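Local coordinates for dihydrodipicolinate reductase N-terminus domain-containing protein (Mycobacterium smegmatis, PDB 6IAQ) that binds NADP and, as a native amine dehydrogenase, probably catalyses the NADP-dependent reductive amination of ketones to amines, at residues L27-Q32 with Q309-I314; P75-I80 with P315-A320; E91-C96 with V101-L106. All blocks are in the same frame, centred on the assembly; numbering follows the deposited sequence.

The three contacts are grouped about the parallel sheet of the nucleotide-binding domain: consecutive helices 302-312 and 314-319 (contacts 1 and 2) pack against the face to which Val104 points, helix 86-98 (contact 3) against the other. Contact 3, nested along the chain within the loops closed by contacts 1 and 2, alone meets the cofactor, through Gln92 and Leu106. The centres of contacts 1 and 2 are about 10 Å apart, and the side chains of Val311 and Val317 lie about 12 and 13 Å from NADP. Met310 links all three: its CE is 3.5 Å from Val79 CG1, and its SD is 3.7 Å from Leu106 CD2. Neighbouring strands 77-80 and 102-105 join contacts 2 and 3.

Contact 1. Residues L27-Q32 with Q309-I314; sequences LDKGVQ and QMVNRI
Lys29 reaches Val311 and Asn312 of helix 302-312, meeting the valine with its aliphatic stem and the asparagine near its charged end. The lysine runs obliquely over the valine, its CG 3.9 Å from Val311 CG1. That methyl is anti to the backbone N (chi1 170°) and is the branch that does the touching; it also approaches CE of the same lysine, so the stem rests on it at two points. Against Asn312 the lysine is turned at about a right angle. The nearest atoms are Lys29 CE and Asn312 OD1, 3.5 Å apart, while the ammonium itself stands 4.1 Å from OD1, as measured from Lys29 NZ. A water spans that remaining gap with two weak bonds, accepting from Lys29 NZ at 3.3 Å and probably donating to Asn312 OD1 at 3.0 Å, though other acceptors compete for its protons. The stronger polar ties lead elsewhere: Lys29 NZ donates to the carbonyl of Arg336, near the chain's C-terminus, and Asn312 ND2 reaches Gly154 O and Ala156 O of the second subunit. The asparagine amide therefore faces both the lysine with its water and the dimer partner, whose His157 also packs on Lys29. Gly30, the residue after Lys29, has positive phi (91°) and donates its N-H to Leu27 O at 2.9 Å. This turn, which sets the base of the lysine, is a Schellman motif that ends helix 17-28 of the Rossmann-type domain and directs the chain into strand 32-37.

Contact 2. Residues P75-I80 with P315-A320; sequences PDIAVI and PDVIAA
With CG1 anti to the backbone N (chi1 -170°) and chi2 turned to 81°, Ile77 sends its CD1 from the strand toward the helix, where it meets Val317 CG1 at 4.0 Å. The valine answers with the methyl that is likewise anti to its own backbone N, and the two side chains cross at about a right angle, one branch end against the other. The next residue of the helix, Ile318, takes the opposite choice: its CG1 is anti to the carbonyl carbon, and the extended chain carries CD1 to the start of the strand. There Ile318 CD1 lies 4.1 Å from Asp76 CB and 4.4 Å from Ile77 CB, while Ile318 CG1 comes within 4.0 Å of Asp76 O. Between side chains the contact is made by aliphatic carbon alone, even beside the aspartate, which offers its CB here and directs its carboxylate elsewhere: OD2 accepts from the backbone N of Arg9. Asp76 O, the backbone atom next to Ile318 CG1, accepts a hydrogen bond from Asn102 ND2, so this carbonyl is satisfied although its neighbour here is aliphatic. Strand 77-80 runs between strands 9-13 and 102-105 in the parallel sheet. Helix 314-319 packs at its beginning, Ile318 also touching Asn102 of the adjoining strand, while Ile314 one turn earlier extends the same apolar layer onto Ile77 and Val79.

Contact 3. Residues E91-C96 with V101-L106; sequences EQLRIC and VNAVTL. With NAP (NADP nicotinamide-adenine-dinucleotide phosphate), chain F.
Cys96 and Val101 bring helix 86-98 and strand 102-105 together end to start; the axes of the two short segments approach to 8.8 Å and run nearly antiparallel at 156°. Val101 N donates to Cys96 O at 2.8 Å; the N-H points well at the oxygen (160°), though the donor stands above the carbonyl plane. The same oxygen also lies against the valine side chain, 3.5 Å from Val101 CB. Cys96 then presses its CB on Ala103 CB at 4.1 Å, with its SG alongside the same methyl and against Ala78 of the adjacent strand. One turn back on the helix, Leu93 uses CD2 alone, reaching Ala103 CB at 4.3 Å and Thr105 CG2 slightly farther along the strand. Alternate residues 101, 103 and 105 therefore face the helix, whereas Val104 points to the other side of the sheet, where Met310 packs. Strand 77-80, helix 86-98 and strand 102-105 form a beta-alpha-beta unit of the Rossmann-type domain, and the helix bridges the two strands from one face: Leu93 rests on Ile80 as well. At the C-terminal end of the strand the cofactor comes in. NADP gives its carboxamide N7N to Leu106 O in a nearly straight bond of 2.9 Å (168°), and Leu106 CB packs 3.5 Å from nicotinamide C2N. Gln92, bent at its second torsion, lays its amide beside the adenine amino group in a close approach between two N-H donors, Gln92 NE2 being 3.4 Å from NADP N6A, while its OE1 is held by Asn83 ND2.

Contact 1. Residues L27-Q32 with Q309-I314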
# COMPACT_ATOMS: atom_id res chain seq x y z
N LEU A 27 -14.62 -5.62 -20.92
CA LEU A 27 -14.93 -4.96 -22.22
C LEU A 27 -14.31 -3.55 -22.24
O LEU A 27 -13.64 -3.23 -23.22
CB LEU A 27 -16.45 -4.94 -22.41
CG LEU A 27 -17.10 -6.32 -22.54
CD1 LEU A 27 -18.60 -6.20 -22.59
CD2 LEU A 27 -16.59 -7.03 -23.78
N ASP A 28 -14.45 -2.77 -21.16
CA ASP A 28 -13.84 -1.42 -21.03
C ASP A 28 -12.31 -1.49 -21.19
O ASP A 28 -11.76 -0.51 -21.69
CB ASP A 28 -14.18 -0.76 -19.69
CG ASP A 28 -15.64 -0.31 -19.60
OD1 ASP A 28 -16.33 -0.39 -20.63
OD2 ASP A 28 -16.09 0.10 -18.50
N LYS A 29 -11.64 -2.56 -20.76
CA LYS A 29 -10.16 -2.69 -20.86
C LYS A 29 -9.76 -3.16 -22.27
O LYS A 29 -8.51 -3.24 -22.53
CB LYS A 29 -9.60 -3.68 -19.84
CG LYS A 29 -9.80 -3.34 -18.37
CD LYS A 29 -9.03 -2.15 -17.94
CE LYS A 29 -9.11 -1.82 -16.46
NZ LYS A 29 -9.26 -0.35 -16.25
N GLY A 30 -10.73 -3.54 -23.11
CA GLY A 30 -10.49 -4.04 -24.47
C GLY A 30 -10.32 -5.54 -24.54
O GLY A 30 -9.91 -6.05 -25.62
N VAL A 31 -10.61 -6.26 -23.46
CA VAL A 31 -10.44 -7.74 -23.42
C VAL A 31 -11.50 -8.36 -24.35
O VAL A 31 -12.61 -7.83 -24.45
CB VAL A 31 -10.53 -8.30 -21.99
CG1 VAL A 31 -10.61 -9.80 -21.95
CG2 VAL A 31 -9.37 -7.83 -21.14
N GLN A 32 -11.13 -9.43 -25.03
CA GLN A 32 -12.05 -10.21 -25.89
C GLN A 32 -12.69 -11.31 -25.02
O GLN A 32 -11.96 -12.23 -24.57
CB GLN A 32 -11.32 -10.80 -27.09
CG GLN A 32 -10.80 -9.74 -28.05
CD GLN A 32 -9.87 -10.33 -29.08
OE1 GLN A 32 -8.70 -10.00 -29.15
NE2 GLN A 32 -10.41 -11.25 -29.86
N GLN A 309 -10.06 -5.28 -8.67
CA GLN A 309 -8.79 -5.95 -8.31
C GLN A 309 -8.61 -7.22 -9.14
O GLN A 309 -7.50 -7.42 -9.66
CB GLN A 309 -8.70 -6.14 -6.81
CG GLN A 309 -8.45 -4.81 -6.10
CD GLN A 309 -8.34 -5.02 -4.62
OE1 GLN A 309 -7.28 -5.31 -4.10
NE2 GLN A 309 -9.46 -4.89 -3.94
N MET A 310 -9.65 -8.04 -9.29
CA MET A 310 -9.55 -9.27 -10.13
C MET A 310 -9.21 -8.85 -11.56
O MET A 310 -8.35 -9.47 -12.16
CB MET A 310 -10.83 -10.12 -10.12
CG MET A 310 -10.67 -11.37 -10.97
SD MET A 310 -11.82 -12.73 -10.51
CE MET A 310 -13.32 -11.87 -10.96
N VAL A 311 -9.86 -7.85 -12.10
CA VAL A 311 -9.62 -7.38 -13.50
C VAL A 311 -8.18 -6.89 -13.62
O VAL A 311 -7.46 -7.38 -14.53
CB VAL A 311 -10.65 -6.34 -13.93
CG1 VAL A 311 -10.28 -5.66 -15.25
CG2 VAL A 311 -12.04 -6.96 -14.01
N ASN A 312 -7.74 -6.00 -12.72
CA ASN A 312 -6.42 -5.32 -12.82
C ASN A 312 -5.34 -6.38 -12.56
O ASN A 312 -4.18 -6.14 -12.98
CB ASN A 312 -6.33 -4.10 -11.90
CG ASN A 312 -7.29 -2.98 -12.28
OD1 ASN A 312 -7.83 -2.96 -13.39
ND2 ASN A 312 -7.51 -2.04 -11.36
N ARG A 313 -5.69 -7.53 -11.97
CA ARG A 313 -4.72 -8.64 -11.77
C ARG A 313 -4.51 -9.48 -13.05
O ARG A 313 -3.53 -10.24 -13.10
CB ARG A 313 -5.15 -9.57 -10.63
CG ARG A 313 -4.79 -9.13 -9.22
CD ARG A 313 -3.32 -8.82 -9.07
NE ARG A 313 -2.93 -8.54 -7.70
CZ ARG A 313 -1.74 -8.06 -7.34
NH1 ARG A 313 -0.79 -7.80 -8.26
NH2 ARG A 313 -1.49 -7.85 -6.06
N ILE A 314 -5.37 -9.40 -14.05
CA ILE A 314 -5.34 -10.38 -15.18
C ILE A 314 -3.97 -10.33 -15.87
O ILE A 314 -3.38 -11.38 -16.11
CB ILE A 314 -6.53 -10.19 -16.14
CG1 ILE A 314 -7.82 -10.74 -15.51
CG2 ILE A 314 -6.25 -10.85 -17.49
CD1 ILE A 314 -9.06 -10.27 -16.21
O HOH W 1 -7.14 -0.06 -13.69

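Contact 2. Residues P75-I80 with P315-A320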
# COMPACT_ATOMS: atom_id res chain seq x y z
N PRO A 75 -8.92 -19.93 -24.04
CA PRO A 75 -8.67 -18.55 -23.65
C PRO A 75 -7.31 -18.41 -22.95
O PRO A 75 -6.79 -19.38 -22.45
CB PRO A 75 -9.83 -18.28 -22.68
CG PRO A 75 -10.05 -19.62 -22.01
CD PRO A 75 -9.88 -20.60 -23.14
N ASP A 76 -6.81 -17.18 -22.87
CA ASP A 76 -5.61 -16.82 -22.08
C ASP A 76 -5.93 -16.86 -20.58
O ASP A 76 -4.98 -17.05 -19.79
CB ASP A 76 -5.13 -15.41 -22.43
CG ASP A 76 -4.70 -15.30 -23.87
OD1 ASP A 76 -3.75 -15.95 -24.19
OD2 ASP A 76 -5.38 -14.60 -24.67
N ILE A 77 -7.19 -16.64 -20.22
CA ILE A 77 -7.58 -16.44 -18.79
C ILE A 77 -9.06 -16.84 -18.60
O ILE A 77 -9.93 -16.42 -19.42
CB ILE A 77 -7.31 -14.99 -18.32
CG1 ILE A 77 -7.47 -14.83 -16.80
CG2 ILE A 77 -8.19 -14.01 -19.07
CD1 ILE A 77 -6.30 -15.26 -16.00
N ALA A 78 -9.30 -17.60 -17.54
CA ALA A 78 -10.63 -17.84 -16.96
C ALA A 78 -10.79 -16.93 -15.74
O ALA A 78 -9.90 -16.93 -14.88
CB ALA A 78 -10.77 -19.29 -16.56
N VAL A 79 -11.86 -16.15 -15.72
CA VAL A 79 -12.17 -15.14 -14.68
C VAL A 79 -13.33 -15.71 -13.84
O VAL A 79 -14.43 -15.79 -14.36
CB VAL A 79 -12.50 -13.80 -15.34
CG1 VAL A 79 -12.75 -12.73 -14.30
CG2 VAL A 79 -11.39 -13.37 -16.31
N ILE A 80 -13.03 -16.24 -12.66
CA ILE A 80 -13.95 -17.13 -11.91
C ILE A 80 -14.58 -16.34 -10.75
O ILE A 80 -13.85 -15.85 -9.86
CB ILE A 80 -13.23 -18.37 -11.39
CG1 ILE A 80 -12.47 -19.08 -12.53
CG2 ILE A 80 -14.23 -19.30 -10.71
CD1 ILE A 80 -11.66 -20.26 -12.05
N PRO A 315 -3.40 -9.16 -16.23
CA PRO A 315 -2.08 -9.14 -16.87
C PRO A 315 -0.98 -9.75 -15.98
O PRO A 315 -0.09 -10.40 -16.52
CB PRO A 315 -1.77 -7.67 -17.15
CG PRO A 315 -3.14 -7.00 -17.16
CD PRO A 315 -4.01 -7.83 -16.22
N ASP A 316 -1.08 -9.54 -14.66
CA ASP A 316 -0.10 -10.06 -13.68
C ASP A 316 -0.16 -11.57 -13.70
O ASP A 316 0.90 -12.19 -13.70
CB ASP A 316 -0.34 -9.53 -12.27
CG ASP A 316 -0.22 -8.02 -12.14
OD1 ASP A 316 0.40 -7.40 -13.06
OD2 ASP A 316 -0.76 -7.48 -11.14
N VAL A 317 -1.38 -12.15 -13.74
CA VAL A 317 -1.57 -13.61 -13.58
C VAL A 317 -1.12 -14.28 -14.89
O VAL A 317 -0.43 -15.29 -14.82
CB VAL A 317 -3.03 -13.94 -13.17
CG1 VAL A 317 -3.36 -15.40 -13.33
CG2 VAL A 317 -3.28 -13.50 -11.72
N ILE A 318 -1.41 -13.67 -16.05
CA ILE A 318 -0.91 -14.22 -17.34
C ILE A 318 0.62 -14.22 -17.34
O ILE A 318 1.20 -15.28 -17.64
CB ILE A 318 -1.51 -13.48 -18.55
CG1 ILE A 318 -3.02 -13.73 -18.64
CG2 ILE A 318 -0.77 -13.90 -19.82
CD1 ILE A 318 -3.75 -12.78 -19.54
N ALA A 319 1.24 -13.11 -16.95
CA ALA A 319 2.72 -12.93 -16.96
C ALA A 319 3.42 -13.73 -15.84
O ALA A 319 4.64 -13.89 -15.93
CB ALA A 319 3.03 -11.46 -16.84
N ALA A 320 2.71 -14.23 -14.82
CA ALA A 320 3.33 -14.83 -13.61
C ALA A 320 3.83 -16.24 -13.91
O ALA A 320 3.37 -16.86 -14.86
CB ALA A 320 2.35 -14.88 -12.47

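Contact 3. Residues E91-C96 with V101-L106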
# COMPACT_ATOMS: atom_id res chain seq x y z
N GLU A 91 -13.13 -28.09 -8.07
CA GLU A 91 -13.83 -28.61 -9.27
C GLU A 91 -13.57 -27.68 -10.46
O GLU A 91 -13.14 -28.20 -11.52
CB GLU A 91 -15.33 -28.79 -8.98
CG GLU A 91 -16.06 -29.50 -10.09
CD GLU A 91 -17.56 -29.44 -9.98
OE1 GLU A 91 -18.08 -29.71 -8.87
OE2 GLU A 91 -18.20 -29.06 -10.97
N GLN A 92 -13.78 -26.36 -10.32
CA GLN A 92 -13.57 -25.40 -11.44
C GLN A 92 -12.07 -25.23 -11.70
O GLN A 92 -11.69 -25.12 -12.89
CB GLN A 92 -14.25 -24.06 -11.16
CG GLN A 92 -15.76 -24.16 -11.05
CD GLN A 92 -16.25 -24.73 -9.75
OE1 GLN A 92 -15.74 -24.42 -8.68
NE2 GLN A 92 -17.30 -25.54 -9.83
N LEU A 93 -11.25 -25.20 -10.65
CA LEU A 93 -9.80 -24.92 -10.80
C LEU A 93 -9.12 -26.13 -11.49
O LEU A 93 -8.18 -25.89 -12.28
CB LEU A 93 -9.18 -24.57 -9.44
CG LEU A 93 -9.64 -23.24 -8.83
CD1 LEU A 93 -9.20 -23.06 -7.39
CD2 LEU A 93 -9.13 -22.09 -9.64
N ARG A 94 -9.58 -27.37 -11.23
CA ARG A 94 -9.06 -28.59 -11.91
C ARG A 94 -9.30 -28.46 -13.43
O ARG A 94 -8.36 -28.71 -14.22
CB ARG A 94 -9.69 -29.88 -11.41
CG ARG A 94 -9.41 -30.15 -9.93
CD ARG A 94 -9.12 -31.57 -9.47
NE ARG A 94 -10.21 -32.05 -8.65
CZ ARG A 94 -10.12 -32.57 -7.42
NH1 ARG A 94 -8.95 -32.69 -6.81
NH2 ARG A 94 -11.22 -32.89 -6.77
N ILE A 95 -10.52 -28.10 -13.82
CA ILE A 95 -10.90 -27.96 -15.25
C ILE A 95 -9.97 -26.91 -15.92
O ILE A 95 -9.47 -27.15 -17.06
CB ILE A 95 -12.40 -27.65 -15.37
CG1 ILE A 95 -13.26 -28.86 -14.97
CG2 ILE A 95 -12.77 -27.11 -16.76
CD1 ILE A 95 -14.71 -28.54 -14.71
N CYS A 96 -9.70 -25.78 -15.25
CA CYS A 96 -8.85 -24.71 -15.83
C CYS A 96 -7.41 -25.22 -15.99
O CYS A 96 -6.85 -25.13 -17.13
CB CYS A 96 -8.90 -23.45 -14.97
SG CYS A 96 -10.48 -22.61 -15.13
N VAL A 101 -5.24 -23.52 -18.76
CA VAL A 101 -5.88 -22.17 -18.81
C VAL A 101 -5.56 -21.45 -17.49
O VAL A 101 -5.84 -22.01 -16.39
CB VAL A 101 -7.39 -22.27 -19.09
CG1 VAL A 101 -8.08 -20.93 -18.88
CG2 VAL A 101 -7.68 -22.79 -20.50
N ASN A 102 -4.95 -20.26 -17.60
CA ASN A 102 -4.69 -19.37 -16.44
C ASN A 102 -6.04 -19.05 -15.79
O ASN A 102 -7.04 -18.87 -16.53
CB ASN A 102 -4.02 -18.07 -16.85
CG ASN A 102 -2.67 -18.27 -17.51
OD1 ASN A 102 -1.77 -18.86 -16.92
ND2 ASN A 102 -2.52 -17.78 -18.73
N ALA A 103 -6.08 -18.96 -14.47
CA ALA A 103 -7.34 -18.65 -13.74
C ALA A 103 -7.07 -17.60 -12.66
O ALA A 103 -6.14 -17.77 -11.87
CB ALA A 103 -7.95 -19.91 -13.16
N VAL A 104 -7.87 -16.54 -12.68
CA VAL A 104 -8.00 -15.59 -11.55
C VAL A 104 -9.39 -15.85 -10.94
O VAL A 104 -10.34 -16.04 -11.72
CB VAL A 104 -7.75 -14.16 -12.07
CG1 VAL A 104 -8.83 -13.67 -13.02
CG2 VAL A 104 -7.52 -13.19 -10.94
N THR A 105 -9.48 -15.98 -9.63
CA THR A 105 -10.74 -16.35 -8.94
C THR A 105 -10.98 -15.48 -7.71
O THR A 105 -10.00 -15.13 -7.02
CB THR A 105 -10.75 -17.84 -8.57
OG1 THR A 105 -12.03 -18.17 -8.02
CG2 THR A 105 -9.67 -18.23 -7.60
N LEU A 106 -12.26 -15.24 -7.40
CA LEU A 106 -12.68 -14.52 -6.17
C LEU A 106 -12.69 -15.46 -4.98
O LEU A 106 -12.94 -14.94 -3.88
CB LEU A 106 -14.06 -13.90 -6.39
CG LEU A 106 -14.08 -12.75 -7.38
CD1 LEU A 106 -15.44 -12.12 -7.41
CD2 LEU A 106 -12.95 -11.74 -7.09
PA NAP F . -23.63 -15.23 -7.11
O1A NAP F . -24.29 -14.05 -7.63
O2A NAP F . -24.36 -16.37 -6.33
O5B NAP F . -22.84 -15.90 -8.38
C5B NAP F . -22.32 -17.24 -8.36
C4B NAP F . -22.35 -17.78 -9.78
O4B NAP F . -21.77 -19.08 -9.85
C3B NAP F . -23.76 -17.90 -10.41
O3B NAP F . -23.65 -17.23 -11.68
C2B NAP F . -24.00 -19.39 -10.65
O2B NAP F . -24.67 -19.68 -11.90
C1B NAP F . -22.58 -19.82 -10.82
N9A NAP F . -22.27 -21.23 -10.59
C8A NAP F . -22.44 -21.98 -9.48
N7A NAP F . -21.92 -23.19 -9.70
C5A NAP F . -21.34 -23.17 -10.93
C6A NAP F . -20.58 -24.10 -11.80
N6A NAP F . -20.31 -25.34 -11.41
N1A NAP F . -20.18 -23.67 -12.99
C2A NAP F . -20.41 -22.42 -13.45
N3A NAP F . -21.09 -21.51 -12.73
C4A NAP F . -21.58 -21.88 -11.51
O3 NAP F . -22.38 -14.84 -6.11
PN NAP F . -21.35 -13.56 -6.33
O1N NAP F . -21.70 -12.37 -5.49
O2N NAP F . -21.09 -13.33 -7.78
O5D NAP F . -20.15 -14.36 -5.63
C5D NAP F . -19.46 -15.48 -6.18
C4D NAP F . -18.34 -16.00 -5.32
O4D NAP F . -17.31 -14.96 -5.25
C3D NAP F . -18.82 -16.34 -3.94
O3D NAP F . -18.25 -17.55 -3.44
C2D NAP F . -18.33 -15.15 -3.11
O2D NAP F . -18.18 -15.54 -1.73
C1D NAP F . -17.03 -14.76 -3.87
N1N NAP F . -16.66 -13.35 -3.64
C2N NAP F . -15.42 -13.10 -3.26
C3N NAP F . -15.05 -11.79 -2.98
C7N NAP F . -13.63 -11.45 -2.59
O7N NAP F . -13.45 -10.29 -2.20
N7N NAP F . -12.63 -12.34 -2.69
C4N NAP F . -15.99 -10.77 -3.12
C5N NAP F . -17.29 -11.07 -3.53
C6N NAP F . -17.58 -12.38 -3.79
P2B NAP F . -26.15 -19.19 -12.21
O1X NAP F . -26.14 -17.70 -12.35
O2X NAP F . -26.44 -19.73 -13.61
O3X NAP F . -26.88 -19.83 -11.02